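YncI copper-binding domain-containing protein (Nocardia farcinica, PDB 3ESM) is of unknown function but probably binds copper; this part is its immunoglobulin-like domain. Local coordinates at residues A[12-26]-A[84-98]. The protein carries 2 engineered substitutions. Residues are numbered along the deposited sequence; the frame is centred on the assembly and turned at random.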
ATOM      1  N   ALA A  12      -4.452  25.714  -9.194  1.00 43.05           N
ATOM      2  CA  ALA A  12      -4.886  24.747 -10.228  1.00 40.70           C
ATOM      3  C   ALA A  12      -5.576  25.223 -11.504  1.00 39.16           C
ATOM      4  O   ALA A  12      -6.776  25.527 -11.509  1.00 38.74           O
ATOM      5  CB  ALA A  12      -5.670  23.588  -9.616  1.00 40.45           C
ATOM      6  N   ALA A  13      -4.819  25.186 -12.596  1.00 36.77           N
ATOM      7  CA  ALA A  13      -5.337  25.522 -13.906  1.00 35.11           C
ATOM      8  C   ALA A  13      -5.005  24.444 -14.914  1.00 33.94           C
ATOM      9  O   ALA A  13      -4.036  23.705 -14.741  1.00 33.65           O
ATOM     10  CB  ALA A  13      -4.754  26.846 -14.360  1.00 34.93           C
ATOM     11  N   GLN A  14      -5.790  24.355 -15.984  1.00 33.47           N
ATOM     12  CA  GLN A  14      -5.495  23.434 -17.085  1.00 33.29           C
ATOM     13  C   GLN A  14      -4.146  23.808 -17.671  1.00 33.42           C
ATOM     14  O   GLN A  14      -3.874  24.999 -17.872  1.00 32.93           O
ATOM     15  CB  GLN A  14      -6.586  23.514 -18.156  1.00 34.45           C
ATOM     16  CG  GLN A  14      -7.995  23.234 -17.605  1.00 35.79           C
ATOM     17  CD  GLN A  14      -9.090  23.264 -18.665  1.00 39.72           C
ATOM     18  OE1 GLN A  14      -8.824  23.077 -19.850  1.00 40.69           O
ATOM     19  NE2 GLN A  14     -10.324  23.469 -18.231  1.00 39.40           N
ATOM     20  N   GLY A  15      -3.295  22.801 -17.897  1.00 32.42           N
ATOM     21  CA  GLY A  15      -1.907  23.008 -18.352  1.00 34.29           C
ATOM     22  C   GLY A  15      -0.994  23.662 -17.330  1.00 33.91           C
ATOM     23  O   GLY A  15       0.131  24.102 -17.659  1.00 35.27           O
ATOM     24  N   GLY A  16      -1.458  23.761 -16.089  1.00 32.69           N
ATOM     25  CA  GLY A  16      -0.708  24.470 -15.067  1.00 31.62           C
ATOM     26  C   GLY A  16       0.060  23.533 -14.155  1.00 31.73           C
ATOM     27  O   GLY A  16      -0.093  22.319 -14.247  1.00 31.38           O
ATOM     28  N   TYR A  17       0.895  24.129 -13.317  1.00 31.95           N
ATOM     29  CA  TYR A  17       1.634  23.419 -12.290  0.50 31.96           C
ATOM     30  C   TYR A  17       1.082  23.817 -10.973  1.00 32.28           C
ATOM     31  O   TYR A  17       0.933  25.025 -10.694  1.00 33.95           O
ATOM     32  CB  TYR A  17       3.039  23.950 -12.234  0.50 32.26           C
ATOM     33  CG  TYR A  17       3.889  23.274 -13.149  0.50 33.01           C
ATOM     34  CD1 TYR A  17       4.715  22.298 -12.688  0.50 34.30           C
ATOM     35  CD2 TYR A  17       3.856  23.581 -14.490  0.50 34.67           C
ATOM     36  CE1 TYR A  17       5.487  21.677 -13.483  0.50 34.96           C
ATOM     37  CE2 TYR A  17       4.647  22.940 -15.328  0.50 35.74           C
ATOM     38  CZ  TYR A  17       5.459  21.967 -14.806  0.50 35.72           C
ATOM     39  OH  TYR A  17       6.312  21.257 -15.600  0.50 37.53           O
ATOM     40  N   SER A  18       0.769  22.849 -10.116  1.00 31.04           N
ATOM     41  CA  SER A  18       0.239  23.242  -8.804  1.00 31.60           C
ATOM     42  C   SER A  18       0.881  22.420  -7.712  1.00 31.22           C
ATOM     43  O   SER A  18       1.255  21.276  -7.964  1.00 30.48           O
ATOM     44  CB  SER A  18      -1.279  23.018  -8.714  1.00 31.89           C
ATOM     45  OG  SER A  18      -2.009  23.932  -9.526  1.00 35.62           O
ATOM     46  N   VAL A  19       0.992  22.990  -6.514  1.00 30.60           N
ATOM     47  CA  VAL A  19       1.305  22.206  -5.317  1.00 31.63           C
ATOM     48  C   VAL A  19      -0.038  21.641  -4.838  1.00 31.49           C
ATOM     49  O   VAL A  19      -0.912  22.407  -4.403  1.00 31.80           O
ATOM     50  CB  VAL A  19       1.916  23.082  -4.196  1.00 32.74           C
ATOM     51  CG1 VAL A  19       2.108  22.277  -2.923  1.00 33.07           C
ATOM     52  CG2 VAL A  19       3.261  23.690  -4.639  1.00 33.91           C
ATOM     53  N   VAL A  20      -0.199  20.313  -4.897  1.00 30.05           N
ATOM     54  CA  VAL A  20      -1.453  19.657  -4.506  1.00 28.99           C
ATOM     55  C   VAL A  20      -1.290  19.022  -3.149  1.00 29.30           C
ATOM     56  O   VAL A  20      -0.331  18.288  -2.928  1.00 28.68           O
ATOM     57  CB  VAL A  20      -1.843  18.567  -5.532  1.00 29.45           C
ATOM     58  CG1 VAL A  20      -3.162  17.855  -5.145  1.00 28.63           C
ATOM     59  CG2 VAL A  20      -1.981  19.209  -6.893  1.00 28.91           C
ATOM     60  N   THR A  21      -2.205  19.337  -2.241  1.00 29.12           N
ATOM     61  CA  THR A  21      -2.127  18.831  -0.880  1.00 28.94           C
ATOM     62  C   THR A  21      -3.251  17.837  -0.692  1.00 28.49           C
ATOM     63  O   THR A  21      -4.415  18.183  -0.901  1.00 28.72           O
ATOM     64  CB  THR A  21      -2.314  19.967   0.133  1.00 29.49           C
ATOM     65  OG1 THR A  21      -1.172  20.838   0.117  1.00 31.80           O
ATOM     66  CG2 THR A  21      -2.520  19.396   1.556  1.00 31.58           C
ATOM     67  N   PHE A  22      -2.914  16.599  -0.319  1.00 27.43           N
ATOM     68  CA  PHE A  22      -3.916  15.560  -0.020  1.00 27.48           C
ATOM     69  C   PHE A  22      -4.034  15.452   1.483  1.00 28.98           C
ATOM     70  O   PHE A  22      -3.047  15.167   2.154  1.00 29.40           O
ATOM     71  CB  PHE A  22      -3.507  14.208  -0.619  1.00 27.56           C
ATOM     72  CG  PHE A  22      -3.463  14.229  -2.108  1.00 25.32           C
ATOM     73  CD1 PHE A  22      -4.633  14.101  -2.845  1.00 26.97           C
ATOM     74  CD2 PHE A  22      -2.264  14.411  -2.772  1.00 28.58           C
ATOM     75  CE1 PHE A  22      -4.598  14.152  -4.231  1.00 28.04           C
ATOM     76  CE2 PHE A  22      -2.214  14.470  -4.176  1.00 29.85           C
ATOM     77  CZ  PHE A  22      -3.382  14.357  -4.898  1.00 30.16           C
ATOM     78  N   ARG A  23      -5.225  15.728   2.018  1.00 28.57           N
ATOM     79  CA  ARG A  23      -5.415  15.649   3.461  1.00 29.26           C
ATOM     80  C   ARG A  23      -6.183  14.378   3.721  1.00 29.15           C
ATOM     81  O   ARG A  23      -7.299  14.203   3.227  1.00 30.21           O
ATOM     82  CB  ARG A  23      -6.185  16.860   3.980  1.00 30.27           C
ATOM     83  CG  ARG A  23      -6.253  16.915   5.493  1.00 33.57           C
ATOM     84  CD  ARG A  23      -6.863  18.235   5.969  1.00 37.83           C
ATOM     85  NE  ARG A  23      -6.672  18.389   7.400  1.00 40.64           N
ATOM     86  CZ  ARG A  23      -7.652  18.327   8.287  1.00 42.40           C
ATOM     87  NH1 ARG A  23      -8.896  18.138   7.873  1.00 44.10           N
ATOM     88  NH2 ARG A  23      -7.387  18.471   9.585  1.00 44.59           N
ATOM     89  N   VAL A  24      -5.568  13.489   4.498  1.00 29.10           N
ATOM     90  CA  VAL A  24      -6.068  12.141   4.695  1.00 28.50           C
ATOM     91  C   VAL A  24      -6.480  11.864   6.136  1.00 29.60           C
ATOM     92  O   VAL A  24      -5.658  12.016   7.051  1.00 29.77           O
ATOM     93  CB  VAL A  24      -4.948  11.156   4.362  1.00 28.24           C
ATOM     94  CG1 VAL A  24      -5.403   9.690   4.588  1.00 28.93           C
ATOM     95  CG2 VAL A  24      -4.448  11.422   2.913  1.00 30.21           C
ATOM     96  N   PRO A  25      -7.734  11.429   6.344  1.00 29.22           N
ATOM     97  CA  PRO A  25      -8.194  11.144   7.707  1.00 30.32           C
ATOM     98  C   PRO A  25      -7.896   9.718   8.088  1.00 30.28           C
ATOM     99  O   PRO A  25      -8.053   8.840   7.270  1.00 29.78           O
ATOM    100  CB  PRO A  25      -9.707  11.249   7.581  1.00 30.43           C
ATOM    101  CG  PRO A  25      -9.981  10.717   6.165  1.00 30.98           C
ATOM    102  CD  PRO A  25      -8.820  11.266   5.351  1.00 30.65           C
ATOM    103  N   THR A  26      -7.523   9.480   9.348  1.00 30.94           N
ATOM    104  CA  THR A  26      -7.411   8.117   9.831  1.00 31.55           C
ATOM    105  C   THR A  26      -8.761   7.669  10.370  1.00 33.16           C
ATOM    106  O   THR A  26      -9.188   8.110  11.431  1.00 33.82           O
ATOM    107  CB  THR A  26      -6.275   8.010  10.885  1.00 31.94           C
ATOM    108  OG1 THR A  26      -5.025   8.234  10.216  1.00 33.80           O
ATOM    109  CG2 THR A  26      -6.230   6.625  11.497  1.00 31.93           C
ATOM    110  N   GLN A  84      -6.853  11.511  13.632  1.00 36.53           N
ATOM    111  CA  GLN A  84      -5.994  12.604  13.168  1.00 36.36           C
ATOM    112  C   GLN A  84      -6.001  12.636  11.649  1.00 35.73           C
ATOM    113  O   GLN A  84      -6.414  11.659  11.008  1.00 35.35           O
ATOM    114  CB  GLN A  84      -4.555  12.427  13.658  1.00 36.26           C
ATOM    115  CG  GLN A  84      -4.401  12.385  15.176  1.00 37.66           C
ATOM    116  CD  GLN A  84      -4.551  13.745  15.791  1.00 42.22           C
ATOM    117  OE1 GLN A  84      -4.066  14.745  15.249  1.00 42.90           O
ATOM    118  NE2 GLN A  84      -5.230  13.803  16.937  1.00 43.22           N
ATOM    119  N   PHE A  85      -5.510  13.741  11.099  1.00 36.41           N
ATOM    120  CA  PHE A  85      -5.397  13.923   9.658  1.00 35.64           C
ATOM    121  C   PHE A  85      -3.929  14.134   9.351  1.00 35.23           C
ATOM    122  O   PHE A  85      -3.163  14.573  10.207  1.00 35.39           O
ATOM    123  CB  PHE A  85      -6.177  15.180   9.235  1.00 37.22           C
ATOM    124  CG  PHE A  85      -7.674  15.054   9.404  1.00 40.38           C
ATOM    125  CD1 PHE A  85      -8.490  14.881   8.302  1.00 42.11           C
ATOM    126  CD2 PHE A  85      -8.253  15.105  10.662  1.00 42.16           C
ATOM    127  CE1 PHE A  85      -9.861  14.755   8.454  1.00 44.38           C
ATOM    128  CE2 PHE A  85      -9.616  14.983  10.821  1.00 44.39           C
ATOM    129  CZ  PHE A  85     -10.424  14.810   9.716  1.00 45.12           C
ATOM    130  N   GLN A  86      -3.514  13.847   8.128  1.00 33.36           N
ATOM    131  CA  GLN A  86      -2.151  14.175   7.724  1.00 33.00           C
ATOM    132  C   GLN A  86      -2.188  14.729   6.314  1.00 31.69           C
ATOM    133  O   GLN A  86      -2.947  14.214   5.489  1.00 30.44           O
ATOM    134  CB  GLN A  86      -1.286  12.908   7.730  1.00 34.01           C
ATOM    135  CG  GLN A  86       0.063  13.096   7.060  1.00 35.14           C
ATOM    136  CD  GLN A  86       0.980  13.911   7.910  1.00 38.63           C
ATOM    137  OE1 GLN A  86       1.136  13.631   9.111  1.00 38.51           O
ATOM    138  NE2 GLN A  86       1.594  14.934   7.322  1.00 39.27           N
ATOM    139  N   ARG A  87      -1.370  15.748   6.040  1.00 30.52           N
ATOM    140  CA  ARG A  87      -1.216  16.272   4.684  1.00 30.50           C
ATOM    141  C   ARG A  87      -0.040  15.624   3.950  1.00 30.07           C
ATOM    142  O   ARG A  87       1.033  15.399   4.526  1.00 31.90           O
ATOM    143  CB  ARG A  87      -1.026  17.792   4.699  1.00 32.16           C
ATOM    144  CG  ARG A  87      -2.206  18.596   5.202  1.00 34.65           C
ATOM    145  CD  ARG A  87      -1.789  20.078   5.282  1.00 43.47           C
ATOM    146  NE  ARG A  87      -0.469  20.194   5.912  1.00 48.42           N
ATOM    147  CZ  ARG A  87       0.654  20.539   5.274  1.00 52.27           C
ATOM    148  NH1 ARG A  87       0.635  20.836   3.975  1.00 52.94           N
ATOM    149  NH2 ARG A  87       1.809  20.604   5.941  1.00 54.31           N
ATOM    150  N   PHE A  88      -0.262  15.295   2.688  1.00 28.30           N
ATOM    151  CA  PHE A  88       0.769  14.714   1.841  1.00 27.21           C
ATOM    152  C   PHE A  88       0.801  15.652   0.642  1.00 28.51           C
ATOM    153  O   PHE A  88      -0.234  15.851  -0.025  1.00 28.35           O
ATOM    154  CB  PHE A  88       0.337  13.317   1.401  1.00 27.12           C
ATOM    155  CG  PHE A  88       0.264  12.329   2.521  1.00 25.88           C
ATOM    156  CD1 PHE A  88       1.382  11.587   2.879  1.00 28.67           C
ATOM    157  CD2 PHE A  88      -0.930  12.134   3.213  1.00 27.44           C
ATOM    158  CE1 PHE A  88       1.317  10.666   3.917  1.00 28.69           C
ATOM    159  CE2 PHE A  88      -0.994  11.214   4.252  1.00 30.17           C
ATOM    160  CZ  PHE A  88       0.129  10.494   4.595  1.00 27.98           C
ATOM    161  N   VAL A  89       1.980  16.172   0.323  1.00 27.98           N
ATOM    162  CA  VAL A  89       2.055  17.280  -0.636  1.00 28.70           C
ATOM    163  C   VAL A  89       2.940  16.935  -1.830  1.00 27.85           C
ATOM    164  O   VAL A  89       4.069  16.421  -1.692  1.00 27.46           O
ATOM    165  CB  VAL A  89       2.629  18.551   0.025  1.00 29.30           C
ATOM    166  CG1 VAL A  89       2.781  19.637  -1.019  1.00 30.25           C
ATOM    167  CG2 VAL A  89       1.758  18.986   1.192  1.00 31.79           C
ATOM    168  N   VAL A  90       2.400  17.146  -3.027  1.00 27.53           N
ATOM    169  CA  VAL A  90       3.186  16.874  -4.217  1.00 28.10           C
ATOM    170  C   VAL A  90       2.985  18.018  -5.219  1.00 28.30           C
ATOM    171  O   VAL A  90       1.867  18.465  -5.426  1.00 28.84           O
ATOM    172  CB  VAL A  90       2.823  15.501  -4.833  1.00 28.26           C
ATOM    173  CG1 VAL A  90       1.342  15.451  -5.295  1.00 29.33           C
ATOM    174  CG2 VAL A  90       3.808  15.071  -5.952  1.00 28.67           C
ATOM    175  N   SER A  91       4.074  18.473  -5.818  1.00 28.17           N
ATOM    176  CA  SER A  91       4.005  19.536  -6.812  0.50 28.33           C
ATOM    177  C   SER A  91       4.060  18.908  -8.187  1.00 28.60           C
ATOM    178  O   SER A  91       5.027  18.227  -8.514  1.00 29.04           O
ATOM    179  CB  SER A  91       5.192  20.472  -6.640  0.50 28.37           C
ATOM    180  OG  SER A  91       5.256  21.387  -7.718  0.50 29.15           O
ATOM    181  N   ILE A  92       3.026  19.137  -8.996  1.00 27.74           N
ATOM    182  CA  ILE A  92       2.952  18.442 -10.274  1.00 27.02           C
ATOM    183  C   ILE A  92       2.536  19.374 -11.397  1.00 28.26           C
ATOM    184  O   ILE A  92       1.875  20.410 -11.174  1.00 27.76           O
ATOM    185  CB  ILE A  92       1.917  17.294 -10.215  1.00 26.63           C
ATOM    186  CG1 ILE A  92       0.510  17.834  -9.913  1.00 26.96           C
ATOM    187  CG2 ILE A  92       2.352  16.276  -9.175  1.00 27.44           C
ATOM    188  CD1 ILE A  92      -0.633  16.774  -9.881  1.00 26.86           C
ATOM    189  N   GLY A  93       2.901  18.962 -12.605  1.00 27.38           N
ATOM    190  CA  GLY A  93       2.408  19.640 -13.796  1.00 28.78           C
ATOM    191  C   GLY A  93       3.058  19.061 -15.024  1.00 28.82           C
ATOM    192  O   GLY A  93       4.048  18.319 -14.942  1.00 28.87           O
ATOM    193  N   PRO A  94       2.511  19.405 -16.184  1.00 29.39           N
ATOM    194  CA  PRO A  94       1.295  20.211 -16.312  1.00 29.46           C
ATOM    195  C   PRO A  94       0.059  19.379 -16.071  1.00 29.93           C
ATOM    196  O   PRO A  94       0.034  18.214 -16.454  1.00 30.46           O
ATOM    197  CB  PRO A  94       1.318  20.634 -17.786  1.00 29.79           C
ATOM    198  CG  PRO A  94       2.046  19.535 -18.479  1.00 30.17           C
ATOM    199  CD  PRO A  94       3.084  19.026 -17.482  1.00 30.08           C
ATOM    200  N   LEU A  95      -0.947  19.986 -15.441  1.00 30.72           N
ATOM    201  CA  LEU A  95      -2.255  19.374 -15.263  1.00 31.35           C
ATOM    202  C   LEU A  95      -2.972  19.295 -16.592  1.00 32.25           C
ATOM    203  O   LEU A  95      -2.718  20.111 -17.475  1.00 32.49           O
ATOM    204  CB  LEU A  95      -3.069  20.180 -14.266  1.00 30.98           C
ATOM    205  CG  LEU A  95      -2.489  20.187 -12.850  1.00 31.24           C
ATOM    206  CD1 LEU A  95      -3.217  21.179 -11.973  1.00 34.24           C
ATOM    207  CD2 LEU A  95      -2.555  18.774 -12.226  1.00 31.61           C
ATOM    208  N   PRO A  96      -3.856  18.295 -16.741  1.00 32.62           N
ATOM    209  CA  PRO A  96      -4.474  17.993 -18.027  1.00 32.80           C
ATOM    210  C   PRO A  96      -5.304  19.148 -18.538  1.00 32.79           C
ATOM    211  O   PRO A  96      -5.718  20.035 -17.774  1.00 31.17           O
ATOM    212  CB  PRO A  96      -5.403  16.805 -17.736  1.00 33.13           C
ATOM    213  CG  PRO A  96      -5.160  16.394 -16.359  1.00 33.63           C
ATOM    214  CD  PRO A  96      -4.159  17.293 -15.703  1.00 32.86           C
ATOM    215  N   SER A  97      -5.522  19.132 -19.841  1.00 33.59           N
ATOM    216  CA  SER A  97      -6.436  20.074 -20.435  1.00 35.44           C
ATOM    217  C   SER A  97      -7.823  19.478 -20.363  1.00 35.24           C
ATOM    218  O   SER A  97      -8.385  19.028 -21.360  1.00 36.03           O
ATOM    219  CB  SER A  97      -6.004  20.388 -21.860  1.00 35.72           C
ATOM    220  OG  SER A  97      -4.795  21.114 -21.742  1.00 39.53           O
ATOM    221  N   ALA A  98      -8.341  19.456 -19.141  1.00 34.97           N
ATOM    222  CA  ALA A  98      -9.658  18.910 -18.844  1.00 33.64           C
ATOM    223  C   ALA A  98     -10.285  19.785 -17.764  1.00 32.94           C
ATOM    224  O   ALA A  98      -9.584  20.465 -17.021  1.00 32.28           O
ATOM    225  CB  ALA A  98      -9.536  17.471 -18.357  1.00 33.75           C
TER
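The R23 guanidinium lies flat on the F85 ring across two central antiparallel strands, 18-25 and 85-93, of one sheet in this immunoglobulin-like fold. The guanidinium and ring planes are 2° apart, and R23 CZ stands 3.9 Å from the F85 ring centroid, a cation-pi stack offset toward the rim. R23 reaches it with CG anti to the backbone N (chi1 -173°) and the chain extended to NE; P25 CB meets the same ring at F85 CE1, 3.6 Å away. Farther along this face, T21 CG2 rests against the aliphatic part of R87, and V19 CG1 and V89 CG1 are tight at 3.3 Å. The opposite face, with V20, F22, V24, F88, V90 and I92, is buried against the second sheet. There V24 CG2 packs 3.6 Å from F88 CD2, and V90 CG1 meets the F22 ring edge in plane. W54 meets the F88 ring edge-to-face and W71 also touches it, while F103, on strand 100-109 of the facing sheet, meets F22 edge-to-face. Paired backbone bonds run from S18-I92 to V24-Q86, the straightest being F22 N to F88 O (176° at the hydrogen). Beyond the strands, the type II turn A13-G16 stays attached: L95 N donates to G16 O in the carbonyl plane, whereas G15 N reaches L95 O from above the plane of the L95 carbonyl. Beside the turn, G93 CA sits over one face of the Y17 ring, a CH-pi contact 3.8 Å from its centroid.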